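Local coordinates for protein alanine racemase (Corynebacterium glutamicum, PDB 2DY3) that belongs to the alanine racemase family, whose fold joins a TIM-barrel-like N-terminal domain to a separate C-terminal domain, and carries pyridoxal-5'-phosphate, at residues Ala182-Lys186 against His187-Cys191. Residues are numbered along the deposited sequence; the frame is centred on the assembly and turned at random.
Sequences ALARK and HGLEC
A184 O gathers the chain as it leaves the last turn of helix 169-186, accepting L189 N at 2.9 Å and H187 N at 3.0 Å from opposite faces of its carbonyl plane. H187 N also makes a weak bond to L183 O, and G188 N closes a tighter loop onto R185 O. G188, with positive phi (97°), turns the backbone out of the helix. Beyond it, L189 O sits close to R185, 3.2 Å from CA in a CA-H...O contact.

The R185 side chain then reaches along the outgoing loop. With CG beside the backbone N (chi1 -75°) and the chain extended to NE, its guanidinium meets two backbone carbonyls in succession. NE bonds to E190 O at 2.7 Å, nearly straight and in the guanidinium plane, while NH2 reaches C191 O at 2.9 Å from above that carbonyl's plane. The two donors tie the carbonyls of E190 and C191 to R185, the NH2 bond being the more bent (142°). On the buried side, A184 CB touches C191 SG at 3.9 Å and also packs on L189 CB; A184 and C191 also touch M155, and L189 and C191 touch V152, of strand 150-156. L183 CD2 lies 3.2 Å from H187 CD2, the two side chains side by side, with L183 O at the ring edge. H187 NE2 is hydrogen-bonded to E138 of helix 134-146, helping to hold the ring. The bonds from L189 N to A184 O and from G188 N to R185 O, with the positive phi of G188, make a Schellman motif, the C-terminal cap of a helix in the N-terminal, TIM-barrel-like domain.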
loop_
_atom_site.group_PDB
_atom_site.type_symbol
_atom_site.label_atom_id
_atom_site.label_comp_id
_atom_site.label_asym_id
_atom_site.label_seq_id
_atom_site.Cartn_x
_atom_site.Cartn_y
_atom_site.Cartn_z
ATOM N N ALA B 182 25.702 10.085 -30.091
ATOM C CA ALA B 182 26.512 10.593 -31.188
ATOM C C ALA B 182 25.622 11.293 -32.213
ATOM O O ALA B 182 25.984 12.342 -32.756
ATOM C CB ALA B 182 27.283 9.451 -31.852
ATOM N N LEU B 183 24.453 10.711 -32.466
ATOM C CA LEU B 183 23.501 11.268 -33.421
ATOM C C LEU B 183 22.975 12.606 -32.896
ATOM O O LEU B 183 22.767 13.550 -33.659
ATOM C CB LEU B 183 22.338 10.297 -33.611
ATOM C CG LEU B 183 21.605 10.238 -34.954
ATOM C CD1 LEU B 183 20.242 9.593 -34.737
ATOM C CD2 LEU B 183 21.437 11.619 -35.542
ATOM N N ALA B 184 22.761 12.679 -31.585
ATOM C CA ALA B 184 22.253 13.895 -30.955
ATOM C C ALA B 184 23.254 15.041 -31.064
ATOM O O ALA B 184 22.882 16.169 -31.401
ATOM C CB ALA B 184 21.923 13.626 -29.488
ATOM N N ARG B 185 24.520 14.755 -30.771
ATOM C CA ARG B 185 25.560 15.774 -30.848
ATOM C C ARG B 185 25.814 16.165 -32.298
ATOM O O ARG B 185 26.163 17.306 -32.595
ATOM C CB ARG B 185 26.846 15.266 -30.178
ATOM C CG ARG B 185 26.733 15.270 -28.663
ATOM C CD ARG B 185 27.781 14.427 -27.954
ATOM N NE ARG B 185 27.687 14.634 -26.512
ATOM C CZ ARG B 185 28.325 13.914 -25.598
ATOM N NH1 ARG B 185 29.121 12.912 -25.966
ATOM N NH2 ARG B 185 28.178 14.205 -24.313
ATOM N N LYS B 186 25.623 15.218 -33.204
ATOM C CA LYS B 186 25.807 15.495 -34.618
ATOM C C LYS B 186 24.739 16.508 -35.022
ATOM O O LYS B 186 24.914 17.260 -35.979
ATOM C CB LYS B 186 25.649 14.206 -35.425
ATOM C CG LYS B 186 26.361 14.209 -36.759
ATOM C CD LYS B 186 26.405 12.803 -37.345
ATOM C CE LYS B 186 27.350 12.723 -38.538
ATOM N NZ LYS B 186 28.751 13.106 -38.174
ATOM N N HIS B 187 23.638 16.527 -34.273
ATOM C CA HIS B 187 22.531 17.445 -34.531
ATOM C C HIS B 187 22.682 18.759 -33.782
ATOM O O HIS B 187 21.820 19.628 -33.867
ATOM C CB HIS B 187 21.198 16.799 -34.146
ATOM C CG HIS B 187 20.579 15.989 -35.242
ATOM N ND1 HIS B 187 19.948 16.562 -36.325
ATOM C CD2 HIS B 187 20.523 14.650 -35.439
ATOM C CE1 HIS B 187 19.531 15.611 -37.142
ATOM N NE2 HIS B 187 19.867 14.441 -36.628
ATOM N N GLY B 188 23.774 18.905 -33.043
ATOM C CA GLY B 188 23.987 20.135 -32.308
ATOM C C GLY B 188 23.569 20.085 -30.851
ATOM O O GLY B 188 23.607 21.107 -30.164
ATOM N N LEU B 189 23.148 18.915 -30.373
ATOM C CA LEU B 189 22.753 18.790 -28.972
ATOM C C LEU B 189 23.960 18.313 -28.178
ATOM O O LEU B 189 24.352 17.150 -28.266
ATOM C CB LEU B 189 21.599 17.794 -28.802
ATOM C CG LEU B 189 20.223 18.152 -29.377
ATOM C CD1 LEU B 189 19.270 16.988 -29.138
ATOM C CD2 LEU B 189 19.686 19.421 -28.734
ATOM N N GLU B 190 24.546 19.222 -27.409
ATOM C CA GLU B 190 25.718 18.909 -26.602
ATOM C C GLU B 190 25.522 17.704 -25.681
ATOM O O GLU B 190 26.410 16.865 -25.563
ATOM C CB GLU B 190 26.124 20.128 -25.758
ATOM C CG GLU B 190 27.294 19.849 -24.813
ATOM C CD GLU B 190 27.675 21.043 -23.953
ATOM O OE1 GLU B 190 26.772 21.770 -23.490
ATOM O OE2 GLU B 190 28.883 21.243 -23.722
ATOM N N CYS B 191 24.361 17.620 -25.037
ATOM C CA CYS B 191 24.082 16.525 -24.107
ATOM C C CYS B 191 25.230 16.413 -23.102
ATOM O O CYS B 191 25.871 15.371 -22.985
ATOM C CB CYS B 191 23.927 15.200 -24.863
ATOM S SG CYS B 191 22.472 15.102 -25.933
#